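Local atomic coordinates of putative HTH-type transcriptional regulator PF0864 (Pyrococcus furiosus, PDB entry 2IA0), a protein that probably binds DNA in a sequence-specific manner and regulates transcription. Residues Val134-Glu138 and Glu139-Ser143; Ser46-His49 and Phe50-Lys54; Ala30-Ile34 and Ser35-Glu39; Ser98-Ser101 and Ser102-Ala106. All coordinates share one frame; numbering follows the deposited sequence.

Contacts 2 and 3 lie at the surface of the winged helix-turn-helix region, whereas contacts 1 and 4 are partly buried in the C-terminal alpha+beta barrel domain; the centres of contacts 1 and 2 are about 50 Å apart. Within each pair the elements touch: Leu37 of helix 34-41 packs on Ile52 of helix 45-57, and Ile141 after helix 132-140 packs on Leu104 of helix 91-105. In contact 3 a carboxylate of the first turn bonds back to the N-cap residue; contact 1 ends a helix with a carbonyl oxygen that accepts two N-H groups. Contact 2 runs along a helix body and contact 4 along the last turns of another, where hydroxyls add second bonds to the carbonyls. Contacts 3 and 4 also meet the second subunit.

Contact 1. Residues Val134-Glu138 and Glu139-Ser143; sequences VKFIE and ENITS
Ile137 O is gripped by two backbone N-H groups at the end of helix 132-140. Thr142 N reaches it at 3.0 Å in a nearly straight bond (170° at the hydrogen), close to the line of the C=O bond, while Ile141 N comes at 3.1 Å, more bent and tilted from the carbonyl plane. The bond from Thr142 spans five residues instead of the helical four, as in the wider turn that often ends a helix. One residue back, Phe136 O takes Asn140 N at 2.9 Å and, weakly, the side-chain Asn140 ND2 at 3.4 Å. The same amide group sits over one face of the Phe136 ring, its plane inclined by 49°, and Asn140 CB makes a CH-pi contact 4.2 Å from the ring centroid. Phe136 holds CG opposite its backbone N (chi1 175°), which swings the ring along the helix to meet Asn140 and, obliquely, Ile141 CG1, 4.0 Å from Phe136 CE2. Ile137 CG2 meets Thr142 CG2 at 3.9 Å, the two side chains set roughly perpendicular. Beyond the helix, Ser143 OG donates to Glu139 O from above its carbonyl plane. Phe136 also rests on Val125 of strand 120-127, and Ile137 and Ile141 on strand 147-154. This is the C-terminal end of a helix whose apolar side packs against the antiparallel sheet of an alpha+beta barrel domain.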
loop_
_atom_site.group_PDB
_atom_site.type_symbol
_atom_site.label_atom_id
_atom_site.label_comp_id
_atom_site.label_asym_id
_atom_site.label_seq_id
_atom_site.Cartn_x
_atom_site.Cartn_y
_atom_site.Cartn_z
ATOM N N VAL A 134 -17.311 -12.847 -2.812
ATOM C CA VAL A 134 -17.985 -14.017 -2.257
ATOM C C VAL A 134 -17.505 -15.282 -2.965
ATOM O O VAL A 134 -16.981 -16.200 -2.343
ATOM C CB VAL A 134 -19.517 -13.854 -2.347
ATOM C CG1 VAL A 134 -20.254 -15.212 -2.192
ATOM C CG2 VAL A 134 -19.979 -12.821 -1.319
ATOM N N LYS A 135 -17.665 -15.287 -4.278
ATOM C CA LYS A 135 -17.160 -16.330 -5.161
ATOM C C LYS A 135 -15.658 -16.591 -4.962
ATOM O O LYS A 135 -15.218 -17.740 -5.055
ATOM C CB LYS A 135 -17.462 -15.936 -6.614
ATOM C CG LYS A 135 -17.643 -17.091 -7.566
ATOM C CD LYS A 135 -17.344 -16.670 -9.009
ATOM C CE LYS A 135 -16.839 -17.881 -9.799
ATOM N NZ LYS A 135 -16.581 -17.540 -11.225
ATOM N N PHE A 136 -14.871 -15.538 -4.700
ATOM C CA PHE A 136 -13.441 -15.701 -4.399
ATOM C C PHE A 136 -13.214 -16.420 -3.064
ATOM O O PHE A 136 -12.382 -17.313 -2.988
ATOM C CB PHE A 136 -12.683 -14.363 -4.399
ATOM C CG PHE A 136 -11.232 -14.481 -3.975
ATOM C CD1 PHE A 136 -10.220 -14.621 -4.930
ATOM C CD2 PHE A 136 -10.879 -14.465 -2.629
ATOM C CE1 PHE A 136 -8.865 -14.732 -4.552
ATOM C CE2 PHE A 136 -9.538 -14.592 -2.238
ATOM C CZ PHE A 136 -8.523 -14.717 -3.210
ATOM N N ILE A 137 -13.911 -15.990 -2.016
ATOM C CA ILE A 137 -13.846 -16.650 -0.708
ATOM C C ILE A 137 -14.346 -18.109 -0.728
ATOM O O ILE A 137 -13.691 -18.984 -0.143
ATOM C CB ILE A 137 -14.493 -15.769 0.401
ATOM C CG1 ILE A 137 -13.612 -14.518 0.622
ATOM C CG2 ILE A 137 -14.693 -16.554 1.719
ATOM C CD1 ILE A 137 -14.374 -13.301 1.014
ATOM N N GLU A 138 -15.457 -18.384 -1.420
ATOM C CA GLU A 138 -15.927 -19.783 -1.591
ATOM C C GLU A 138 -14.790 -20.678 -2.091
ATOM O O GLU A 138 -14.567 -21.782 -1.562
ATOM C CB GLU A 138 -17.131 -19.938 -2.567
ATOM C CG GLU A 138 -18.283 -18.915 -2.470
ATOM C CD GLU A 138 -19.640 -19.447 -3.037
ATOM O OE1 GLU A 138 -20.339 -20.225 -2.335
ATOM O OE2 GLU A 138 -20.031 -19.064 -4.168
ATOM N N GLU A 139 -14.069 -20.173 -3.096
ATOM C CA GLU A 139 -13.137 -20.960 -3.903
ATOM C C GLU A 139 -11.726 -21.075 -3.368
ATOM O O GLU A 139 -11.097 -22.130 -3.496
ATOM C CB GLU A 139 -13.100 -20.420 -5.334
ATOM C CG GLU A 139 -14.126 -21.083 -6.220
ATOM C CD GLU A 139 -14.686 -20.177 -7.294
ATOM O OE1 GLU A 139 -13.894 -19.454 -7.941
ATOM O OE2 GLU A 139 -15.933 -20.212 -7.503
ATOM N N ASN A 140 -11.246 -20.009 -2.741
ATOM C CA ASN A 140 -9.836 -19.900 -2.361
ATOM C C ASN A 140 -9.575 -19.742 -0.860
ATOM O O ASN A 140 -8.430 -19.784 -0.432
ATOM C CB ASN A 140 -9.181 -18.736 -3.114
ATOM C CG ASN A 140 -9.239 -18.901 -4.622
ATOM O OD1 ASN A 140 -8.631 -19.813 -5.182
ATOM N ND2 ASN A 140 -9.953 -17.998 -5.293
ATOM N N ILE A 141 -10.627 -19.555 -0.064
ATOM C CA ILE A 141 -10.463 -19.335 1.383
ATOM C C ILE A 141 -11.154 -20.393 2.264
ATOM O O ILE A 141 -10.531 -20.968 3.149
ATOM C CB ILE A 141 -10.852 -17.871 1.794
ATOM C CG1 ILE A 141 -9.968 -16.818 1.062
ATOM C CG2 ILE A 141 -10.876 -17.683 3.325
ATOM C CD1 ILE A 141 -8.444 -16.890 1.304
ATOM N N THR A 142 -12.434 -20.656 2.029
ATOM C CA THR A 142 -13.172 -21.611 2.874
ATOM C C THR A 142 -12.849 -23.059 2.503
ATOM O O THR A 142 -13.190 -23.998 3.244
ATOM C CB THR A 142 -14.696 -21.374 2.851
ATOM O OG1 THR A 142 -15.171 -21.429 1.502
ATOM C CG2 THR A 142 -15.049 -20.024 3.479
ATOM N N SER A 143 -12.176 -23.208 1.361
ATOM C CA SER A 143 -11.558 -24.452 0.920
ATOM C C SER A 143 -10.200 -24.768 1.590
ATOM O O SER A 143 -9.705 -25.890 1.474
ATOM C CB SER A 143 -11.340 -24.374 -0.584
ATOM O OG SER A 143 -10.450 -23.314 -0.894
#

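Contact 2. Residues Ser46-His49 and Phe50-Lys54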
loop_
_atom_site.group_PDB
_atom_site.type_symbol
_atom_site.label_atom_id
_atom_site.label_comp_id
_atom_site.label_asym_id
_atom_site.label_seq_id
_atom_site.Cartn_x
_atom_site.Cartn_y
_atom_site.Cartn_z
ATOM N N SER A 46 22.746 22.023 -8.865
ATOM C CA SER A 46 23.755 20.996 -8.601
ATOM C C SER A 46 23.691 20.382 -7.198
ATOM O O SER A 46 24.089 19.236 -7.010
ATOM C CB SER A 46 25.173 21.531 -8.863
ATOM O OG SER A 46 25.318 22.062 -10.177
ATOM N N THR A 47 23.216 21.134 -6.212
ATOM C CA THR A 47 22.941 20.531 -4.898
ATOM C C THR A 47 21.752 19.567 -4.929
ATOM O O THR A 47 21.862 18.463 -4.419
ATOM C CB THR A 47 22.724 21.569 -3.802
ATOM O OG1 THR A 47 23.702 22.599 -3.956
ATOM C CG2 THR A 47 22.891 20.915 -2.439
ATOM N N ILE A 48 20.640 19.979 -5.538
ATOM C CA ILE A 48 19.475 19.095 -5.706
ATOM C C ILE A 48 19.873 17.784 -6.388
ATOM O O ILE A 48 19.613 16.699 -5.878
ATOM C CB ILE A 48 18.303 19.805 -6.484
ATOM C CG1 ILE A 48 17.819 21.065 -5.738
ATOM C CG2 ILE A 48 17.153 18.840 -6.760
ATOM C CD1 ILE A 48 17.595 20.865 -4.258
ATOM N N HIS A 49 20.558 17.930 -7.518
ATOM C CA HIS A 49 21.055 16.834 -8.345
ATOM C C HIS A 49 21.900 15.826 -7.540
ATOM O O HIS A 49 21.589 14.629 -7.507
ATOM C CB HIS A 49 21.827 17.444 -9.512
ATOM C CG HIS A 49 22.546 16.449 -10.366
ATOM N ND1 HIS A 49 21.889 15.561 -11.191
ATOM C CD2 HIS A 49 23.871 16.231 -10.552
ATOM C CE1 HIS A 49 22.777 14.827 -11.837
ATOM N NE2 HIS A 49 23.988 15.211 -11.465
ATOM N N PHE A 50 22.925 16.334 -6.861
ATOM C CA PHE A 50 23.754 15.546 -5.959
ATOM C C PHE A 50 22.969 14.830 -4.840
ATOM O O PHE A 50 23.151 13.632 -4.633
ATOM C CB PHE A 50 24.865 16.420 -5.374
ATOM C CG PHE A 50 25.691 15.736 -4.324
ATOM C CD1 PHE A 50 25.496 16.023 -2.966
ATOM C CD2 PHE A 50 26.671 14.813 -4.680
ATOM C CE1 PHE A 50 26.265 15.390 -1.981
ATOM C CE2 PHE A 50 27.446 14.187 -3.700
ATOM C CZ PHE A 50 27.238 14.476 -2.349
ATOM N N ARG A 51 22.126 15.573 -4.124
ATOM C CA ARG A 51 21.224 15.005 -3.106
ATOM C C ARG A 51 20.368 13.866 -3.660
ATOM O O ARG A 51 20.239 12.847 -3.020
ATOM C CB ARG A 51 20.283 16.065 -2.519
ATOM C CG ARG A 51 20.948 17.236 -1.854
ATOM C CD ARG A 51 21.897 16.763 -0.800
ATOM N NE ARG A 51 22.267 17.835 0.124
ATOM C CZ ARG A 51 21.681 18.056 1.295
ATOM N NH1 ARG A 51 20.679 17.289 1.686
ATOM N NH2 ARG A 51 22.098 19.035 2.081
ATOM N N ILE A 52 19.794 14.037 -4.843
ATOM C CA ILE A 52 18.962 12.983 -5.440
ATOM C C ILE A 52 19.748 11.721 -5.813
ATOM O O ILE A 52 19.317 10.607 -5.466
ATOM C CB ILE A 52 18.121 13.515 -6.630
ATOM C CG1 ILE A 52 17.012 14.442 -6.109
ATOM C CG2 ILE A 52 17.518 12.373 -7.436
ATOM C CD1 ILE A 52 16.422 15.335 -7.177
ATOM N N LYS A 53 20.906 11.888 -6.475
ATOM C CA LYS A 53 21.807 10.773 -6.758
ATOM C C LYS A 53 22.200 10.051 -5.471
ATOM O O LYS A 53 22.258 8.831 -5.446
ATOM C CB LYS A 53 23.060 11.223 -7.535
ATOM C CG LYS A 53 22.878 11.293 -9.050
ATOM C CD LYS A 53 24.046 11.996 -9.762
ATOM C CE LYS A 53 25.170 11.022 -10.222
ATOM N NZ LYS A 53 26.198 11.663 -11.170
ATOM N N LYS A 54 22.447 10.805 -4.409
ATOM C CA LYS A 54 22.901 10.240 -3.145
ATOM C C LYS A 54 21.798 9.420 -2.461
ATOM O O LYS A 54 22.067 8.335 -1.935
ATOM C CB LYS A 54 23.432 11.349 -2.229
ATOM C CG LYS A 54 24.606 10.951 -1.356
ATOM C CD LYS A 54 25.914 10.795 -2.165
ATOM C CE LYS A 54 26.928 9.955 -1.368
ATOM N NZ LYS A 54 28.013 9.379 -2.216
#
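The backbone of 46-54 is regular alpha-helix, in which the N-H groups of residues 50 to 53 each bond to the carbonyl four residues earlier. Arg51 N to Thr47 O (2.9 Å) and Lys53 N to His49 O (3.0 Å) are almost straight, whereas Phe50 N approaches Ser46 O from above its carbonyl plane. On the inner side Ile48 CG2 touches Ile52 CD1 at 3.6 Å, and both isoleucines continue onto Leu37 of helix 34-41. Helix 45-57 is the second helix of the predicted helix-turn-helix motif, the one that in this class of domain generally enters the DNA groove. His49 and Lys53 leave the helix together and stay alongside each other, with Lys53 CD 3.6 Å from His49 NE2. Arg51 bends at its second torsion (chi2 -55°), which lays its chain alongside Thr47, NE being 4.1 Å from Thr47 CG2. Farther out, NH1 forms salt bridges with Asp19 of helix 17-26 and with Asp16 just before it. A leucine in place of Arg51 would probably leave these two carboxylates without their positive mate and weaken the tie between the helices. The aliphatic part of the arginine also packs on Leu18 and Ile22.

Contact 3. Residues Ala30-Ile34 and Ser35-Glu39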
loop_
_atom_site.group_PDB
_atom_site.type_symbol
_atom_site.label_atom_id
_atom_site.label_comp_id
_atom_site.label_asym_id
_atom_site.label_seq_id
_atom_site.Cartn_x
_atom_site.Cartn_y
_atom_site.Cartn_z
ATOM N N ALA A 30 6.615 12.858 -8.708
ATOM C CA ALA A 30 7.973 12.453 -9.085
ATOM C C ALA A 30 8.392 12.866 -10.504
ATOM O O ALA A 30 9.532 12.619 -10.897
ATOM C CB ALA A 30 8.192 10.954 -8.863
ATOM N N ARG A 31 7.487 13.500 -11.261
ATOM C CA ARG A 31 7.823 14.099 -12.566
ATOM C C ARG A 31 8.605 15.397 -12.378
ATOM O O ARG A 31 9.149 15.947 -13.334
ATOM C CB ARG A 31 6.561 14.425 -13.366
ATOM C CG ARG A 31 5.811 13.255 -13.994
ATOM C CD ARG A 31 4.475 13.722 -14.570
ATOM N NE ARG A 31 3.893 14.825 -13.786
ATOM C CZ ARG A 31 2.843 15.573 -14.147
ATOM N NH1 ARG A 31 2.427 16.559 -13.349
ATOM N NH2 ARG A 31 2.209 15.348 -15.299
ATOM N N LEU A 32 8.650 15.906 -11.148
ATOM C CA LEU A 32 9.383 17.156 -10.873
ATOM C C LEU A 32 10.858 16.999 -11.176
ATOM O O LEU A 32 11.520 16.121 -10.614
ATOM C CB LEU A 32 9.215 17.581 -9.423
ATOM C CG LEU A 32 7.910 18.229 -8.988
ATOM C CD1 LEU A 32 7.829 18.160 -7.492
ATOM C CD2 LEU A 32 7.848 19.645 -9.449
ATOM N N THR A 33 11.363 17.852 -12.071
ATOM C CA THR A 33 12.761 17.831 -12.481
ATOM C C THR A 33 13.620 18.615 -11.499
ATOM O O THR A 33 13.107 19.300 -10.625
ATOM C CB THR A 33 12.952 18.476 -13.852
ATOM O OG1 THR A 33 12.497 19.828 -13.783
ATOM C CG2 THR A 33 12.200 17.714 -14.969
ATOM N N ILE A 34 14.934 18.546 -11.682
ATOM C CA ILE A 34 15.890 19.196 -10.805
ATOM C C ILE A 34 15.741 20.716 -10.804
ATOM O O ILE A 34 15.830 21.351 -9.764
ATOM C CB ILE A 34 17.351 18.766 -11.187
ATOM C CG1 ILE A 34 17.655 17.384 -10.599
ATOM C CG2 ILE A 34 18.376 19.765 -10.702
ATOM C CD1 ILE A 34 18.501 16.516 -11.542
ATOM N N SER A 35 15.517 21.294 -11.977
ATOM C CA SER A 35 15.452 22.731 -12.088
ATOM C C SER A 35 14.197 23.270 -11.441
ATOM O O SER A 35 14.246 24.328 -10.809
ATOM C CB SER A 35 15.656 23.209 -13.542
ATOM O OG SER A 35 14.465 23.227 -14.294
ATOM N N GLU A 36 13.094 22.522 -11.559
ATOM C CA GLU A 36 11.829 22.821 -10.850
ATOM C C GLU A 36 11.960 22.643 -9.352
ATOM O O GLU A 36 11.406 23.419 -8.584
ATOM C CB GLU A 36 10.716 21.912 -11.323
ATOM C CG GLU A 36 10.205 22.178 -12.717
ATOM C CD GLU A 36 9.277 21.072 -13.163
ATOM O OE1 GLU A 36 8.049 21.299 -13.258
ATOM O OE2 GLU A 36 9.771 19.950 -13.380
ATOM N N LEU A 37 12.691 21.619 -8.923
ATOM C CA LEU A 37 12.924 21.405 -7.483
ATOM C C LEU A 37 13.816 22.484 -6.887
ATOM O O LEU A 37 13.655 22.875 -5.730
ATOM C CB LEU A 37 13.538 20.036 -7.231
ATOM C CG LEU A 37 12.620 18.832 -7.302
ATOM C CD1 LEU A 37 13.469 17.609 -7.529
ATOM C CD2 LEU A 37 11.755 18.697 -6.046
ATOM N N SER A 38 14.752 22.966 -7.686
ATOM C CA SER A 38 15.681 24.010 -7.252
ATOM C C SER A 38 14.961 25.365 -7.108
ATOM O O SER A 38 15.214 26.120 -6.183
ATOM C CB SER A 38 16.852 24.102 -8.240
ATOM O OG SER A 38 17.367 25.420 -8.271
ATOM N N GLU A 39 14.065 25.651 -8.041
ATOM C CA GLU A 39 13.194 26.819 -7.986
ATOM C C GLU A 39 12.243 26.748 -6.788
ATOM O O GLU A 39 12.151 27.695 -6.024
ATOM C CB GLU A 39 12.477 26.948 -9.341
ATOM C CG GLU A 39 11.110 27.556 -9.376
ATOM C CD GLU A 39 10.455 27.365 -10.747
ATOM O OE1 GLU A 39 10.123 26.214 -11.129
ATOM O OE2 GLU A 39 10.267 28.373 -11.450
#
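The loop 30-33 runs into helix 34-41 with Thr33 at the N-cap, and the first turn closes through Leu37 N to Thr33 O (2.9 Å) and Ser38 N to Ile34 O (2.8 Å). The carboxylate of Glu36 turns back over this start. Its OE2 accepts Thr33 N at 2.9 Å in a straight bond (173°), on the anti side but 32° out of the carboxylate plane, and Thr33 OG1 at 2.8 Å through its anti lone pair. Two donors of one residue thus hold a single oxygen. With OG1 of Thr33 set between the backbone N and the carbonyl carbon (chi1 59°), the hydroxyl faces that oxygen. A glutamine at Glu36 would probably weaken this double grip by removing the negative charge, leaving the Thr33 donors less firmly held. Leu32 packs across the start of the helix, its CD2 4.1 Å from Glu36 CB and its CB 4.2 Å from Leu37 CG. Leu32 and Leu37 both lean on Leu25 of helix 17-26, while Arg31 packs on Tyr64 of the second subunit. The carboxylate-to-N-cap bond is one half of a capping box, here at the beginning of the first helix of the predicted helix-turn-helix motif.

Contact 4. Residues Ser98-Ser101 and Ser102-Ala106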
loop_
_atom_site.group_PDB
_atom_site.type_symbol
_atom_site.label_atom_id
_atom_site.label_comp_id
_atom_site.label_asym_id
_atom_site.label_seq_id
_atom_site.Cartn_x
_atom_site.Cartn_y
_atom_site.Cartn_z
ATOM N N SER A 98 3.620 -20.736 4.699
ATOM C CA SER A 98 4.329 -20.453 3.422
ATOM C C SER A 98 3.552 -20.952 2.217
ATOM O O SER A 98 3.408 -20.236 1.236
ATOM C CB SER A 98 5.739 -21.054 3.386
ATOM O OG SER A 98 6.612 -20.396 4.296
ATOM N N TYR A 99 3.032 -22.176 2.312
ATOM C CA TYR A 99 2.202 -22.774 1.267
ATOM C C TYR A 99 0.935 -21.967 0.983
ATOM O O TYR A 99 0.601 -21.714 -0.167
ATOM C CB TYR A 99 1.854 -24.220 1.652
ATOM C CG TYR A 99 0.738 -24.852 0.864
ATOM C CD1 TYR A 99 0.799 -24.939 -0.521
ATOM C CD2 TYR A 99 -0.374 -25.389 1.507
ATOM C CE1 TYR A 99 -0.225 -25.534 -1.260
ATOM C CE2 TYR A 99 -1.417 -25.989 0.776
ATOM C CZ TYR A 99 -1.330 -26.058 -0.609
ATOM O OH TYR A 99 -2.342 -26.659 -1.355
ATOM N N ILE A 100 0.205 -21.590 2.026
ATOM C CA ILE A 100 -0.988 -20.788 1.843
ATOM C C ILE A 100 -0.644 -19.379 1.341
ATOM O O ILE A 100 -1.324 -18.866 0.466
ATOM C CB ILE A 100 -1.826 -20.716 3.123
ATOM C CG1 ILE A 100 -2.182 -22.128 3.601
ATOM C CG2 ILE A 100 -3.097 -19.897 2.875
ATOM C CD1 ILE A 100 -2.508 -22.155 5.056
ATOM N N SER A 101 0.398 -18.765 1.895
ATOM C CA SER A 101 0.914 -17.502 1.373
ATOM C C SER A 101 1.182 -17.503 -0.152
ATOM O O SER A 101 0.655 -16.648 -0.862
ATOM C CB SER A 101 2.169 -17.100 2.138
ATOM O OG SER A 101 1.820 -16.717 3.461
ATOM N N SER A 102 1.979 -18.475 -0.636
ATOM C CA SER A 102 2.324 -18.622 -2.077
ATOM C C SER A 102 1.156 -18.946 -3.002
ATOM O O SER A 102 1.131 -18.544 -4.158
ATOM C CB SER A 102 3.374 -19.724 -2.265
ATOM O OG SER A 102 4.468 -19.493 -1.415
ATOM N N THR A 103 0.231 -19.748 -2.507
ATOM C CA THR A 103 -0.996 -20.046 -3.212
ATOM C C THR A 103 -1.817 -18.763 -3.342
ATOM O O THR A 103 -2.295 -18.445 -4.422
ATOM C CB THR A 103 -1.792 -21.158 -2.486
ATOM O OG1 THR A 103 -1.071 -22.389 -2.604
ATOM C CG2 THR A 103 -3.190 -21.345 -3.088
ATOM N N LEU A 104 -1.967 -18.023 -2.254
ATOM C CA LEU A 104 -2.750 -16.798 -2.318
ATOM C C LEU A 104 -2.098 -15.759 -3.228
ATOM O O LEU A 104 -2.788 -15.153 -4.028
ATOM C CB LEU A 104 -3.093 -16.231 -0.925
ATOM C CG LEU A 104 -4.007 -17.090 -0.028
ATOM C CD1 LEU A 104 -4.231 -16.462 1.351
ATOM C CD2 LEU A 104 -5.351 -17.430 -0.682
ATOM N N SER A 105 -0.777 -15.600 -3.137
ATOM C CA SER A 105 -0.051 -14.578 -3.913
ATOM C C SER A 105 -0.212 -14.722 -5.427
ATOM O O SER A 105 -0.237 -13.718 -6.138
ATOM C CB SER A 105 1.432 -14.568 -3.564
ATOM O OG SER A 105 1.603 -14.497 -2.169
ATOM N N ALA A 106 -0.324 -15.972 -5.896
ATOM C CA ALA A 106 -0.428 -16.287 -7.322
ATOM C C ALA A 106 -1.819 -15.985 -7.890
ATOM O O ALA A 106 -2.013 -16.000 -9.113
ATOM C CB ALA A 106 -0.028 -17.749 -7.592
#
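Helix 91-105 of the C-terminal alpha+beta barrel domain carries, in its last turns, a row of hydroxyls that fold back onto the helix's own carbonyls. Ser98 O receives Ser102 N at 2.9 Å and Ser102 OG at 3.0 Å, the two donors arriving from opposite faces of the carbonyl plane. Tyr99 O is held likewise, by Thr103 N at 3.1 Å and Thr103 OG1 at 3.0 Å, again from opposite faces. At Ser101 O, Ser105 OG lies 2.7 Å away, above the carbonyl plane, and Ser105 N at 2.9 Å, tilted only 16° from that plane. In Ser102, Thr103 and Ser105 the hydroxyl oxygen stands beside the backbone N and opposite the carbonyl carbon (chi1 -52° in Ser102), a setting that points it back up the helix to the carbonyl of the preceding turn. The carbonyl oxygens of Ser98, Tyr99 and Ser101 therefore each accept two bonds where an ordinary helix supplies one. Thr103 OG1 also approaches the Tyr99 ring obliquely, 3.5 Å from Tyr99 CE1. On the buried side Ile100 CG2 and Leu104 CD1 meet at 3.9 Å, the two side chains leaning in the same direction. Ser101 and Ser105 touch Val113 of strand 110-116, and Ser105 O takes a hydrogen bond from Lys160 of the second subunit. Serine and threonine hydroxyls bonded to the carbonyl four residues earlier are a familiar helix feature, found here on a helix that packs against the domain's sheet and meets the partner subunit.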